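Local coordinates for protein probable L,D-transpeptidase 3 (PDB 6D4K) that probably acts as an L,D-transpeptidase in cell wall biogenesis, may carry out cross-linking reactions not yet identified, and is acylated by the beta-lactam faropenem, at residues 116-130 against 247-261. Numbering follows the deposited sequence.
With CA (calcium ion), chain B.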
ATOM      1  N   ALA A 116       8.401  -9.678   5.373  1.00 17.88           N
ATOM      2  CA  ALA A 116       7.056  -9.168   5.626  1.00 16.75           C
ATOM      3  C   ALA A 116       7.195  -7.817   6.304  1.00 17.18           C
ATOM      4  O   ALA A 116       7.489  -7.734   7.491  1.00 18.52           O
ATOM      5  CB  ALA A 116       6.256 -10.145   6.480  1.00 18.82           C
ATOM      6  N   VAL A 117       7.011  -6.747   5.550  1.00 17.13           N
ATOM      7  CA  VAL A 117       7.135  -5.404   6.102  1.00 16.04           C
ATOM      8  C   VAL A 117       5.714  -4.876   6.199  1.00 18.30           C
ATOM      9  O   VAL A 117       5.093  -4.541   5.180  1.00 19.82           O
ATOM     10  CB  VAL A 117       8.037  -4.500   5.253  1.00 16.92           C
ATOM     11  CG1 VAL A 117       8.130  -3.103   5.867  1.00 18.79           C
ATOM     12  CG2 VAL A 117       9.414  -5.147   5.070  1.00 18.02           C
ATOM     13  N   VAL A 118       5.182  -4.860   7.418  1.00 19.23           N
ATOM     14  CA  VAL A 118       3.780  -4.569   7.677  1.00 20.58           C
ATOM     15  C   VAL A 118       3.692  -3.244   8.411  1.00 21.15           C
ATOM     16  O   VAL A 118       4.387  -3.043   9.415  1.00 22.55           O
ATOM     17  CB  VAL A 118       3.129  -5.679   8.524  1.00 21.74           C
ATOM     18  CG1 VAL A 118       1.667  -5.367   8.789  1.00 24.20           C
ATOM     19  CG2 VAL A 118       3.298  -7.055   7.877  1.00 21.41           C
ATOM     20  N   GLY A 119       2.824  -2.359   7.932  1.00 20.90           N
ATOM     21  CA  GLY A 119       2.577  -1.103   8.606  1.00 21.15           C
ATOM     22  C   GLY A 119       1.141  -1.008   9.072  1.00 23.07           C
ATOM     23  O   GLY A 119       0.220  -1.266   8.292  1.00 24.05           O
ATOM     24  N   VAL A 120       0.928  -0.663  10.341  1.00 24.12           N
ATOM     25  CA  VAL A 120      -0.413  -0.563  10.914  1.00 25.71           C
ATOM     26  C   VAL A 120      -0.626   0.862  11.399  1.00 25.52           C
ATOM     27  O   VAL A 120       0.083   1.330  12.298  1.00 26.25           O
ATOM     28  CB  VAL A 120      -0.630  -1.573  12.052  1.00 26.68           C
ATOM     29  CG1 VAL A 120      -2.039  -1.432  12.617  1.00 29.34           C
ATOM     30  CG2 VAL A 120      -0.393  -2.989  11.558  1.00 27.50           C
ATOM     31  N   ALA A 121      -1.603   1.547  10.813  1.00 25.87           N
ATOM     32  CA  ALA A 121      -1.968   2.897  11.217  1.00 27.76           C
ATOM     33  C   ALA A 121      -3.143   2.827  12.179  1.00 31.04           C
ATOM     34  O   ALA A 121      -4.151   2.174  11.889  1.00 31.55           O
ATOM     35  CB  ALA A 121      -2.364   3.737  10.005  1.00 27.93           C
ATOM     36  N   SER A 122      -3.019   3.508  13.316  1.00 32.60           N
ATOM     37  CA  SER A 122      -4.076   3.571  14.317  1.00 34.91           C
ATOM     38  C   SER A 122      -4.577   5.007  14.379  1.00 37.17           C
ATOM     39  O   SER A 122      -3.849   5.905  14.816  1.00 38.69           O
ATOM     40  CB  SER A 122      -3.560   3.126  15.681  1.00 37.18           C
ATOM     41  OG  SER A 122      -4.531   3.395  16.673  1.00 39.39           O
ATOM     42  N   ILE A 123      -5.823   5.213  13.951  1.00 37.62           N
ATOM     43  CA  ILE A 123      -6.403   6.553  13.926  1.00 39.45           C
ATOM     44  C   ILE A 123      -6.486   7.130  15.334  1.00 41.66           C
ATOM     45  O   ILE A 123      -6.180   8.308  15.559  1.00 43.67           O
ATOM     46  CB  ILE A 123      -7.775   6.518  13.225  1.00 41.00           C
ATOM     47  CG1 ILE A 123      -7.606   6.137  11.752  1.00 40.44           C
ATOM     48  CG2 ILE A 123      -8.488   7.855  13.362  1.00 43.06           C
ATOM     49  CD1 ILE A 123      -8.887   5.703  11.082  1.00 40.38           C
ATOM     50  N   SER A 124      -6.873   6.305  16.307  1.00 42.27           N
ATOM     51  CA  SER A 124      -7.080   6.790  17.671  1.00 46.23           C
ATOM     52  C   SER A 124      -5.764   7.014  18.408  1.00 50.61           C
ATOM     53  O   SER A 124      -5.664   7.933  19.232  1.00 52.10           O
ATOM     54  CB  SER A 124      -7.960   5.809  18.445  1.00 48.56           C
ATOM     55  OG  SER A 124      -7.406   4.505  18.412  1.00 50.90           O
ATOM     56  N   GLN A 125      -4.754   6.178  18.146  1.00 51.03           N
ATOM     57  CA  GLN A 125      -3.446   6.329  18.776  1.00 49.28           C
ATOM     58  C   GLN A 125      -2.568   7.357  18.075  1.00 44.49           C
ATOM     59  O   GLN A 125      -1.581   7.808  18.664  1.00 44.38           O
ATOM     60  CB  GLN A 125      -2.685   4.998  18.766  1.00 52.96           C
ATOM     61  CG  GLN A 125      -3.259   3.882  19.625  1.00 54.58           C
ATOM     62  CD  GLN A 125      -2.561   2.547  19.370  1.00 56.13           C
ATOM     63  OE1 GLN A 125      -1.471   2.500  18.787  1.00 56.21           O
ATOM     64  NE2 GLN A 125      -3.189   1.458  19.801  1.00 56.10           N
ATOM     65  N   HIS A 126      -2.886   7.712  16.826  1.00 40.80           N
ATOM     66  CA  HIS A 126      -2.041   8.586  16.010  1.00 40.25           C
ATOM     67  C   HIS A 126      -0.651   7.982  15.832  1.00 37.41           C
ATOM     68  O   HIS A 126       0.372   8.649  15.999  1.00 36.98           O
ATOM     69  CB  HIS A 126      -1.964  10.011  16.566  1.00 41.98           C
ATOM     70  CG  HIS A 126      -3.236  10.485  17.191  1.00 42.73           C
ATOM     71  ND1 HIS A 126      -4.390  10.684  16.467  1.00 44.20           N
ATOM     72  CD2 HIS A 126      -3.534  10.803  18.473  1.00 43.90           C
ATOM     73  CE1 HIS A 126      -5.347  11.104  17.275  1.00 45.30           C
ATOM     74  NE2 HIS A 126      -4.854  11.184  18.498  1.00 46.02           N
ATOM     75  N   THR A 127      -0.622   6.696  15.500  1.00 35.97           N
ATOM     76  CA  THR A 127       0.628   5.970  15.363  1.00 33.49           C
ATOM     77  C   THR A 127       0.629   5.140  14.089  1.00 29.44           C
ATOM     78  O   THR A 127      -0.417   4.721  13.586  1.00 32.24           O
ATOM     79  CB  THR A 127       0.880   5.037  16.556  1.00 34.45           C
ATOM     80  OG1 THR A 127      -0.175   4.075  16.640  1.00 37.22           O
ATOM     81  CG2 THR A 127       0.965   5.828  17.861  1.00 36.36           C
ATOM     82  N   PHE A 128       1.830   4.910  13.578  1.00 27.03           N
ATOM     83  CA  PHE A 128       2.058   3.983  12.481  1.00 25.21           C
ATOM     84  C   PHE A 128       3.125   3.024  12.974  1.00 25.59           C
ATOM     85  O   PHE A 128       4.248   3.445  13.260  1.00 26.85           O
ATOM     86  CB  PHE A 128       2.526   4.739  11.233  1.00 25.04           C
ATOM     87  CG  PHE A 128       2.611   3.898   9.989  1.00 22.04           C
ATOM     88  CD1 PHE A 128       1.466   3.373   9.416  1.00 22.24           C
ATOM     89  CD2 PHE A 128       3.827   3.682   9.360  1.00 21.30           C
ATOM     90  CE1 PHE A 128       1.529   2.623   8.263  1.00 22.62           C
ATOM     91  CE2 PHE A 128       3.900   2.935   8.195  1.00 19.90           C
ATOM     92  CZ  PHE A 128       2.746   2.401   7.648  1.00 20.95           C
ATOM     93  N   THR A 129       2.772   1.750  13.104  1.00 25.30           N
ATOM     94  CA  THR A 129       3.654   0.746  13.682  1.00 26.45           C
ATOM     95  C   THR A 129       4.188  -0.138  12.569  1.00 24.07           C
ATOM     96  O   THR A 129       3.409  -0.761  11.842  1.00 23.81           O
ATOM     97  CB  THR A 129       2.902  -0.097  14.710  1.00 28.84           C
ATOM     98  OG1 THR A 129       2.330   0.759  15.711  1.00 30.37           O
ATOM     99  CG2 THR A 129       3.847  -1.107  15.364  1.00 30.54           C
ATOM    100  N   VAL A 130       5.511  -0.208  12.445  1.00 21.75           N
ATOM    101  CA  VAL A 130       6.149  -0.992  11.396  1.00 22.23           C
ATOM    102  C   VAL A 130       6.782  -2.221  12.023  1.00 20.20           C
ATOM    103  O   VAL A 130       7.496  -2.123  13.027  1.00 22.18           O
ATOM    104  CB  VAL A 130       7.194  -0.170  10.617  1.00 22.82           C
ATOM    105  CG1 VAL A 130       7.846  -1.024   9.539  1.00 23.88           C
ATOM    106  CG2 VAL A 130       6.562   1.063  10.019  1.00 23.56           C
ATOM    107  N   TYR A 247      10.756   3.839   6.599  1.00 17.30           N
ATOM    108  CA  TYR A 247       9.687   2.959   6.125  1.00 16.24           C
ATOM    109  C   TYR A 247       9.744   2.778   4.608  1.00 15.20           C
ATOM    110  O   TYR A 247       9.621   1.662   4.097  1.00 16.38           O
ATOM    111  CB  TYR A 247       8.329   3.524   6.542  1.00 17.32           C
ATOM    112  CG  TYR A 247       7.184   2.752   5.952  1.00 16.69           C
ATOM    113  CD1 TYR A 247       6.289   3.361   5.079  1.00 17.32           C
ATOM    114  CD2 TYR A 247       6.979   1.419   6.285  1.00 17.64           C
ATOM    115  CE1 TYR A 247       5.223   2.662   4.543  1.00 17.93           C
ATOM    116  CE2 TYR A 247       5.918   0.709   5.749  1.00 17.61           C
ATOM    117  CZ  TYR A 247       5.037   1.338   4.884  1.00 16.12           C
ATOM    118  OH  TYR A 247       3.982   0.629   4.340  1.00 18.20           O
ATOM    119  N   TYR A 248       9.893   3.882   3.872  1.00 16.09           N
ATOM    120  CA  TYR A 248      10.012   3.834   2.416  1.00 15.50           C
ATOM    121  C   TYR A 248      11.136   2.892   1.993  1.00 14.56           C
ATOM    122  O   TYR A 248      10.968   2.058   1.102  1.00 15.50           O
ATOM    123  CB  TYR A 248      10.278   5.245   1.896  1.00 16.45           C
ATOM    124  CG  TYR A 248      10.439   5.383   0.401  1.00 16.40           C
ATOM    125  CD1 TYR A 248      11.659   5.118  -0.231  1.00 16.24           C
ATOM    126  CD2 TYR A 248       9.388   5.855  -0.383  1.00 16.47           C
ATOM    127  CE1 TYR A 248      11.814   5.283  -1.602  1.00 17.06           C
ATOM    128  CE2 TYR A 248       9.536   6.030  -1.747  1.00 17.55           C
ATOM    129  CZ  TYR A 248      10.743   5.731  -2.354  1.00 18.51           C
ATOM    130  OH  TYR A 248      10.886   5.908  -3.713  1.00 18.48           O
ATOM    131  N   ASN A 249      12.297   3.020   2.627  1.00 15.09           N
ATOM    132  CA  ASN A 249      13.434   2.190   2.250  1.00 16.52           C
ATOM    133  C   ASN A 249      13.229   0.728   2.623  1.00 16.98           C
ATOM    134  O   ASN A 249      13.828  -0.148   1.987  1.00 19.62           O
ATOM    135  CB  ASN A 249      14.721   2.731   2.881  1.00 18.70           C
ATOM    136  CG  ASN A 249      15.200   4.018   2.231  1.00 22.54           C
ATOM    137  OD1 ASN A 249      14.884   4.313   1.073  1.00 24.36           O
ATOM    138  ND2 ASN A 249      15.999   4.777   2.967  1.00 25.15           N
ATOM    139  N   ALA A 250      12.402   0.447   3.638  1.00 15.97           N
ATOM    140  CA  ALA A 250      12.177  -0.928   4.072  1.00 15.95           C
ATOM    141  C   ALA A 250      11.097  -1.640   3.267  1.00 15.23           C
ATOM    142  O   ALA A 250      11.189  -2.856   3.073  1.00 17.99           O
ATOM    143  CB  ALA A 250      11.803  -0.938   5.550  1.00 17.98           C
ATOM    144  N   VAL A 251      10.069  -0.916   2.803  1.00 15.64           N
ATOM    145  CA  VAL A 251       8.856  -1.537   2.285  1.00 15.79           C
ATOM    146  C   VAL A 251       9.028  -1.844   0.799  1.00 15.34           C
ATOM    147  O   VAL A 251       9.818  -1.224   0.074  1.00 15.67           O
ATOM    148  CB  VAL A 251       7.655  -0.602   2.549  1.00 16.67           C
ATOM    149  CG1 VAL A 251       7.647   0.569   1.558  1.00 16.60           C
ATOM    150  CG2 VAL A 251       6.337  -1.376   2.535  1.00 18.13           C
ATOM    151  N   ASP A 252       8.255  -2.809   0.329  1.00 15.40           N
ATOM    152  CA  ASP A 252       8.245  -3.171  -1.079  1.00 14.95           C
ATOM    153  C   ASP A 252       6.833  -3.075  -1.627  1.00 15.01           C
ATOM    154  O   ASP A 252       5.847  -3.128  -0.887  1.00 15.33           O
ATOM    155  CB  ASP A 252       8.764  -4.602  -1.297  1.00 15.21           C
ATOM    156  CG  ASP A 252       9.138  -4.898  -2.753  1.00 14.98           C
ATOM    157  OD1 ASP A 252       9.267  -3.949  -3.565  1.00 15.45           O
ATOM    158  OD2 ASP A 252       9.313  -6.098  -3.101  1.00 15.27           O
ATOM    159  N   ILE A 253       6.741  -2.930  -2.953  1.00 15.13           N
ATOM    160  CA  ILE A 253       5.431  -2.957  -3.596  1.00 14.46           C
ATOM    161  C   ILE A 253       4.799  -4.317  -3.343  1.00 14.89           C
ATOM    162  O   ILE A 253       5.422  -5.365  -3.553  1.00 15.01           O
ATOM    163  CB  ILE A 253       5.520  -2.608  -5.092  1.00 15.79           C
ATOM    164  CG1 ILE A 253       5.723  -1.100  -5.298  1.00 15.66           C
ATOM    165  CG2 ILE A 253       4.247  -3.046  -5.827  1.00 16.07           C
ATOM    166  CD1 ILE A 253       6.973  -0.495  -4.667  1.00 18.83           C
ATOM    167  N   GLY A 254       3.563  -4.303  -2.855  1.00 14.72           N
ATOM    168  CA  GLY A 254       2.876  -5.510  -2.475  1.00 15.80           C
ATOM    169  C   GLY A 254       2.819  -5.744  -0.985  1.00 14.96           C
ATOM    170  O   GLY A 254       2.028  -6.568  -0.550  1.00 15.95           O
ATOM    171  N   ASP A 255       3.598  -5.025  -0.187  1.00 15.49           N
ATOM    172  CA  ASP A 255       3.521  -5.205   1.253  1.00 16.09           C
ATOM    173  C   ASP A 255       2.223  -4.602   1.799  1.00 15.57           C
ATOM    174  O   ASP A 255       1.661  -3.679   1.210  1.00 16.89           O
ATOM    175  CB  ASP A 255       4.727  -4.578   1.946  1.00 16.65           C
ATOM    176  CG  ASP A 255       5.909  -5.521   2.019  1.00 16.98           C
ATOM    177  OD1 ASP A 255       5.719  -6.714   2.363  1.00 17.85           O
ATOM    178  OD2 ASP A 255       7.039  -5.067   1.723  1.00 16.43           O
ATOM    179  N   PRO A 256       1.712  -5.135   2.906  1.00 17.58           N
ATOM    180  CA  PRO A 256       0.412  -4.699   3.418  1.00 16.77           C
ATOM    181  C   PRO A 256       0.504  -3.496   4.341  1.00 18.95           C
ATOM    182  O   PRO A 256       1.461  -3.310   5.104  1.00 18.57           O
ATOM    183  CB  PRO A 256      -0.073  -5.926   4.204  1.00 18.79           C
ATOM    184  CG  PRO A 256       1.199  -6.580   4.696  1.00 18.52           C
ATOM    185  CD  PRO A 256       2.214  -6.329   3.592  1.00 17.68           C
ATOM    186  N   VAL A 257      -0.533  -2.671   4.251  1.00 18.24           N
ATOM    187  CA  VAL A 257      -0.743  -1.546   5.155  1.00 19.87           C
ATOM    188  C   VAL A 257      -2.157  -1.665   5.690  1.00 22.06           C
ATOM    189  O   VAL A 257      -3.113  -1.752   4.912  1.00 25.56           O
ATOM    190  CB  VAL A 257      -0.539  -0.190   4.458  1.00 21.40           C
ATOM    191  CG1 VAL A 257      -0.904   0.968   5.393  1.00 23.27           C
ATOM    192  CG2 VAL A 257       0.907  -0.069   3.995  1.00 20.41           C
ATOM    193  N   ILE A 258      -2.291  -1.689   7.012  1.00 23.40           N
ATOM    194  CA  ILE A 258      -3.581  -1.823   7.664  1.00 26.08           C
ATOM    195  C   ILE A 258      -3.913  -0.502   8.344  1.00 28.00           C
ATOM    196  O   ILE A 258      -3.066   0.083   9.029  1.00 28.12           O
ATOM    197  CB  ILE A 258      -3.570  -2.992   8.665  1.00 28.10           C
ATOM    198  CG1 ILE A 258      -3.377  -4.314   7.913  1.00 31.77           C
ATOM    199  CG2 ILE A 258      -4.863  -3.021   9.474  1.00 30.87           C
ATOM    200  CD1 ILE A 258      -2.101  -5.043   8.247  1.00 37.00           C
ATOM    201  N   VAL A 259      -5.132  -0.020   8.131  1.00 29.25           N
ATOM    202  CA  VAL A 259      -5.650   1.156   8.816  1.00 31.72           C
ATOM    203  C   VAL A 259      -6.773   0.690   9.723  1.00 32.31           C
ATOM    204  O   VAL A 259      -7.708   0.020   9.269  1.00 31.88           O
ATOM    205  CB  VAL A 259      -6.151   2.219   7.823  1.00 30.17           C
ATOM    206  CG1 VAL A 259      -6.798   3.386   8.576  1.00 32.12           C
ATOM    207  CG2 VAL A 259      -5.007   2.699   6.940  1.00 29.47           C
ATOM    208  N   GLN A 260      -6.680   1.034  11.004  1.00 36.34           N
ATOM    209  CA  GLN A 260      -7.692   0.629  11.968  1.00 39.73           C
ATOM    210  C   GLN A 260      -8.014   1.788  12.897  1.00 43.73           C
ATOM    211  O   GLN A 260      -7.240   2.738  13.045  1.00 40.22           O
ATOM    212  CB  GLN A 260      -7.222  -0.585  12.771  1.00 40.89           C
ATOM    213  CG  GLN A 260      -6.070  -0.276  13.699  1.00 43.00           C
ATOM    214  CD  GLN A 260      -5.405  -1.527  14.234  1.00 46.59           C
ATOM    215  OE1 GLN A 260      -5.588  -2.619  13.696  1.00 47.29           O
ATOM    216  NE2 GLN A 260      -4.646  -1.377  15.313  1.00 48.60           N
ATOM    217  N   GLU A 261      -9.186   1.696  13.521  1.00 50.79           N
ATOM    218  CA  GLU A 261      -9.611   2.670  14.518  1.00 51.79           C
ATOM    219  C   GLU A 261      -8.794   2.497  15.795  1.00 50.70           C
ATOM    220  O   GLU A 261      -8.125   3.429  16.233  1.00 52.44           O
ATOM    221  CB  GLU A 261     -11.110   2.535  14.822  1.00 55.71           C
ATOM    222  CG  GLU A 261     -11.972   2.210  13.614  1.00 60.98           C
ATOM    223  CD  GLU A 261     -12.644   3.443  13.025  1.00 67.12           C
ATOM    224  OE1 GLU A 261     -12.294   4.568  13.428  1.00 69.54           O
ATOM    225  OE2 GLU A 261     -13.533   3.288  12.171  1.00 68.15           O
TER
HETATM  226 CA    CA B 301       9.651  -5.509  -5.472  1.00 16.62          CA
HETATM  227  O   HOH W   1       3.774  -1.999   4.862  1.00 19.53           O
HETATM  228  O   HOH W   2      -6.307   1.027  16.995  1.00 52.83           O
HETATM  229  O   HOH W   3       7.330  -5.487  -5.685  1.00 16.05           O
HETATM  230  O   HOH W   4       9.620  -3.221  -6.428  1.00 17.56           O
HETATM  231  O   HOH W   5       9.778  -5.870  -7.831  1.00 18.38           O
HETATM  232  O   HOH W   6      11.883  -5.427  -5.284  1.00 20.87           O
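Gly-119 and Ala-121 supply most of the polar atoms that tie strand 117-122 to strand 256-260. The strands run parallel. Gly-119 N donates to Pro-256 O, and Gly-119 O accepts from Ile-258 N at 2.8 Å. Ala-121 N reaches Ile-258 O at 2.7 Å, and Ala-121 O takes Gln-260 N. Ile-123 N continues the ladder to Gln-260 O. On its other edge, strand 117-122 pairs antiparallel with strand 127-132.

At the chain end, Glu-261 O accepts from Ser-124 N at 3.1 Å. Ser-124 OG also approaches Glu-261 O, at an unusually short 2.5 Å, so the exact length of this second bond is doubtful. A chi1 of 55° sets this hydroxyl between its own backbone N and carbonyl carbon, turned to that oxygen. Ser-122 OG accepts from Gln-125 N, an ST motif.

At the other end, water 1 donates to Val-117 O and Pro-256 O and accepts from Tyr-247 OH at 2.7 Å. It thus links both strands to helix 241-250. Asp-255 OD2 receives Asp-252 N through its anti lone pair. Asp-255 OD1 takes Val-41 N and, weakly, Val-117 N. Asp-252 binds calcium through both carboxylate oxygens, with Val-38 O and four waters completing the site.

Phe-128 points its edge at the face of Tyr-247, planes at 83°. Phe-128 CE2 sits over the ring centre, and Val-251 CB covers the opposite face near the rim. Val-257 CG1 lies at the Phe-128 edge, 4.1 Å from CE1.

Hairpin 117-132, helix 241-250 and the C-terminal strand joined in this way belong to the mixed beta-sheet core of the YkuD-type L,D-transpeptidase catalytic domain.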